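Local coordinates for protein ribose-phosphate pyrophosphokinase (Sulfolobus solfataricus, PDB 4TWB) that makes phosphoribosyl diphosphate by transferring the pyrophosphoryl group of ATP to the 1-hydroxyl of ribose 5-phosphate, with magnesium as cofactor, at residues Lys140-Lys151 / Ile281-Leu291. Sequence-based numbering, arbitrary orientation.
Sequences KIVHPYHQIARK and IDVSQSIALSL
The Q147 side-chain amide reaches from helix 145-155 to the start of helix 284-289 and the loop leading into it, using both its ends. Its OE1 takes the hydroxyl of S286 on a lone pair in the carbonyl plane (S286 OG to Q147 OE1, 2.6 Å) and a weak bond from the S286 backbone N. Q147 NE2 donates to D282 O at 3.1 Å, with an N-H...O angle of 156°, arriving from above that carbonyl's plane. These bonds fix the amide's rotation. Q147 CG stands anti to its own backbone carbonyl carbon (chi1 -64°) and the chain runs extended from there, past I281, whose CD1 packs on I148 CG1 at 3.9 Å. P144 CB sits alongside V283 CG1, 3.8 Å away. V142 turns both methyls to the 281-291 segment: CG1 touches S286 O, and V142 CG2 is 3.5 Å from S290 OG, which itself bonds back to S286 O. At the chain end K140 NZ forms a salt bridge with the L291 carboxylate (NZ to OXT, 3.0 Å). The contact joins the two PRTase-like halves of the subunit: strand 138-142 is an outermost strand of the N-terminal sheet, strand 279-281 of the C-terminal one, and helix 284-289, which follows the latter, packs against the former and, through I287, against V124. Further out, D282 OD1 accepts from S284 N in an Asx turn leading into this helix, N269 OD1 holds V283 N, and helix 12-20 packs against S284, Q285 and A288.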
# COMPACT_ATOMS: atom_id res chain seq x y z
N LYS A 140 -10.02 -2.20 -21.51
CA LYS A 140 -11.25 -2.95 -21.70
C LYS A 140 -12.11 -2.77 -20.46
O LYS A 140 -11.83 -3.34 -19.40
CB LYS A 140 -10.96 -4.43 -21.98
CG LYS A 140 -10.09 -4.59 -23.19
CD LYS A 140 -10.33 -5.87 -23.96
CE LYS A 140 -9.84 -5.70 -25.40
NZ LYS A 140 -9.76 -7.00 -26.15
N ILE A 141 -13.15 -1.94 -20.60
CA ILE A 141 -14.12 -1.73 -19.53
C ILE A 141 -15.22 -2.80 -19.57
O ILE A 141 -15.65 -3.22 -20.64
CB ILE A 141 -14.72 -0.32 -19.66
CG1 ILE A 141 -13.59 0.70 -19.76
CG2 ILE A 141 -15.64 -0.02 -18.51
CD1 ILE A 141 -14.04 2.14 -19.75
N VAL A 142 -15.63 -3.27 -18.40
CA VAL A 142 -16.65 -4.32 -18.32
C VAL A 142 -17.85 -3.80 -17.56
O VAL A 142 -17.72 -3.44 -16.39
CB VAL A 142 -16.13 -5.58 -17.59
CG1 VAL A 142 -17.23 -6.64 -17.53
CG2 VAL A 142 -14.90 -6.15 -18.27
N HIS A 143 -19.00 -3.75 -18.22
CA HIS A 143 -20.25 -3.37 -17.55
C HIS A 143 -21.12 -4.61 -17.43
O HIS A 143 -21.71 -5.05 -18.40
CB HIS A 143 -20.99 -2.31 -18.37
CG HIS A 143 -20.18 -1.08 -18.65
ND1 HIS A 143 -19.97 -0.10 -17.71
CD2 HIS A 143 -19.55 -0.67 -19.77
CE1 HIS A 143 -19.24 0.87 -18.24
NE2 HIS A 143 -18.97 0.54 -19.49
N PRO A 144 -21.20 -5.19 -16.23
CA PRO A 144 -21.90 -6.47 -16.08
C PRO A 144 -23.43 -6.29 -16.01
O PRO A 144 -24.09 -6.94 -15.20
CB PRO A 144 -21.40 -6.98 -14.73
CG PRO A 144 -20.85 -5.76 -14.01
CD PRO A 144 -20.91 -4.58 -14.92
N TYR A 145 -23.97 -5.42 -16.85
CA TYR A 145 -25.39 -5.07 -16.77
C TYR A 145 -26.32 -6.25 -17.02
O TYR A 145 -27.28 -6.42 -16.29
CB TYR A 145 -25.72 -3.88 -17.67
CG TYR A 145 -24.93 -2.62 -17.32
CD1 TYR A 145 -24.33 -2.48 -16.08
CD2 TYR A 145 -24.81 -1.57 -18.22
CE1 TYR A 145 -23.62 -1.35 -15.74
CE2 TYR A 145 -24.09 -0.43 -17.90
CZ TYR A 145 -23.50 -0.32 -16.65
OH TYR A 145 -22.79 0.81 -16.32
N HIS A 146 -26.03 -7.07 -18.02
CA HIS A 146 -26.90 -8.21 -18.30
C HIS A 146 -27.00 -9.16 -17.12
O HIS A 146 -28.08 -9.70 -16.85
CB HIS A 146 -26.48 -8.97 -19.57
CG HIS A 146 -27.13 -10.32 -19.72
ND1 HIS A 146 -28.30 -10.51 -20.42
CD2 HIS A 146 -26.76 -11.54 -19.25
CE1 HIS A 146 -28.63 -11.79 -20.38
NE2 HIS A 146 -27.71 -12.44 -19.68
N GLN A 147 -25.92 -9.36 -16.39
CA GLN A 147 -25.98 -10.31 -15.28
C GLN A 147 -26.80 -9.75 -14.11
O GLN A 147 -27.46 -10.50 -13.39
CB GLN A 147 -24.60 -10.69 -14.80
CG GLN A 147 -23.76 -11.42 -15.80
CD GLN A 147 -22.57 -12.09 -15.15
OE1 GLN A 147 -21.43 -11.72 -15.39
NE2 GLN A 147 -22.84 -13.07 -14.30
N ILE A 148 -26.75 -8.44 -13.93
CA ILE A 148 -27.56 -7.79 -12.92
C ILE A 148 -29.03 -7.80 -13.32
O ILE A 148 -29.90 -8.08 -12.51
CB ILE A 148 -27.08 -6.35 -12.69
CG1 ILE A 148 -25.72 -6.38 -12.00
CG2 ILE A 148 -28.08 -5.58 -11.84
CD1 ILE A 148 -25.06 -5.03 -11.95
N ALA A 149 -29.30 -7.50 -14.59
CA ALA A 149 -30.65 -7.60 -15.11
C ALA A 149 -31.20 -9.01 -14.86
O ALA A 149 -32.23 -9.17 -14.22
CB ALA A 149 -30.69 -7.23 -16.58
N ARG A 150 -30.50 -10.04 -15.34
CA ARG A 150 -30.97 -11.41 -15.14
C ARG A 150 -31.33 -11.69 -13.67
O ARG A 150 -32.37 -12.27 -13.39
CB ARG A 150 -29.98 -12.46 -15.72
CG ARG A 150 -30.51 -13.92 -15.78
CD ARG A 150 -30.26 -14.64 -17.15
NE ARG A 150 -28.86 -14.98 -17.43
CZ ARG A 150 -28.43 -15.56 -18.56
NH1 ARG A 150 -29.28 -15.89 -19.52
NH2 ARG A 150 -27.13 -15.82 -18.73
N LYS A 151 -30.48 -11.25 -12.74
CA LYS A 151 -30.69 -11.53 -11.32
C LYS A 151 -31.89 -10.78 -10.76
O LYS A 151 -32.71 -11.37 -10.06
CB LYS A 151 -29.46 -11.23 -10.47
CG LYS A 151 -29.49 -11.90 -9.09
CD LYS A 151 -29.20 -13.39 -9.21
CE LYS A 151 -29.36 -14.14 -7.90
NZ LYS A 151 -29.12 -15.60 -8.07
N ILE A 281 -23.36 -11.84 -7.23
CA ILE A 281 -23.21 -12.24 -8.63
C ILE A 281 -21.74 -12.44 -8.97
O ILE A 281 -20.92 -11.57 -8.71
CB ILE A 281 -23.78 -11.16 -9.57
CG1 ILE A 281 -25.27 -10.94 -9.27
CG2 ILE A 281 -23.55 -11.55 -11.01
CD1 ILE A 281 -25.90 -9.80 -10.08
N ASP A 282 -21.41 -13.58 -9.56
CA ASP A 282 -20.06 -13.83 -10.05
C ASP A 282 -19.96 -13.26 -11.47
O ASP A 282 -20.56 -13.79 -12.40
CB ASP A 282 -19.75 -15.34 -10.02
CG ASP A 282 -18.50 -15.71 -10.79
OD1 ASP A 282 -17.77 -14.80 -11.25
OD2 ASP A 282 -18.25 -16.94 -10.94
N VAL A 283 -19.22 -12.18 -11.61
CA VAL A 283 -19.17 -11.43 -12.86
C VAL A 283 -18.08 -11.92 -13.80
O VAL A 283 -17.76 -11.23 -14.78
CB VAL A 283 -18.93 -9.93 -12.61
CG1 VAL A 283 -20.16 -9.30 -11.97
CG2 VAL A 283 -17.68 -9.72 -11.74
N SER A 284 -17.51 -13.09 -13.52
CA SER A 284 -16.49 -13.67 -14.40
C SER A 284 -17.01 -13.81 -15.83
O SER A 284 -16.31 -13.52 -16.80
CB SER A 284 -16.04 -15.03 -13.88
OG SER A 284 -15.70 -14.94 -12.52
N GLN A 285 -18.25 -14.28 -15.96
CA GLN A 285 -18.87 -14.43 -17.28
C GLN A 285 -18.86 -13.12 -18.08
O GLN A 285 -18.58 -13.11 -19.28
CB GLN A 285 -20.29 -15.00 -17.13
CG GLN A 285 -20.86 -15.56 -18.42
CD GLN A 285 -19.94 -16.58 -19.09
OE1 GLN A 285 -19.79 -17.71 -18.62
NE2 GLN A 285 -19.33 -16.18 -20.22
N SER A 286 -19.17 -12.00 -17.42
CA SER A 286 -19.14 -10.69 -18.06
C SER A 286 -17.71 -10.25 -18.41
O SER A 286 -17.48 -9.61 -19.44
CB SER A 286 -19.81 -9.64 -17.18
OG SER A 286 -21.21 -9.83 -17.10
N ILE A 287 -16.76 -10.59 -17.54
CA ILE A 287 -15.36 -10.26 -17.80
C ILE A 287 -14.84 -11.04 -19.00
O ILE A 287 -14.13 -10.49 -19.84
CB ILE A 287 -14.46 -10.51 -16.56
CG1 ILE A 287 -14.70 -9.44 -15.49
CG2 ILE A 287 -13.00 -10.47 -16.93
CD1 ILE A 287 -14.29 -9.89 -14.09
N ALA A 288 -15.23 -12.32 -19.10
CA ALA A 288 -14.79 -13.19 -20.19
C ALA A 288 -15.14 -12.63 -21.56
O ALA A 288 -14.32 -12.67 -22.48
CB ALA A 288 -15.36 -14.59 -20.04
N LEU A 289 -16.37 -12.14 -21.71
CA LEU A 289 -16.81 -11.59 -22.99
C LEU A 289 -15.88 -10.48 -23.44
O LEU A 289 -15.57 -10.36 -24.62
CB LEU A 289 -18.20 -11.00 -22.89
CG LEU A 289 -19.36 -11.92 -22.59
CD1 LEU A 289 -20.61 -11.08 -22.63
CD2 LEU A 289 -19.42 -13.03 -23.61
N SER A 290 -15.46 -9.67 -22.48
CA SER A 290 -14.78 -8.41 -22.76
C SER A 290 -13.30 -8.60 -23.04
O SER A 290 -12.62 -7.63 -23.36
CB SER A 290 -14.98 -7.43 -21.60
OG SER A 290 -16.33 -7.43 -21.14
N LEU A 291 -12.82 -9.83 -22.92
CA LEU A 291 -11.41 -10.15 -23.15
C LEU A 291 -11.06 -10.16 -24.64
O LEU A 291 -10.32 -11.03 -25.10
CB LEU A 291 -11.03 -11.50 -22.52
CG LEU A 291 -10.95 -11.45 -21.00
CD1 LEU A 291 -10.59 -12.79 -20.40
CD2 LEU A 291 -9.95 -10.38 -20.57
OXT LEU A 291 -11.53 -9.31 -25.41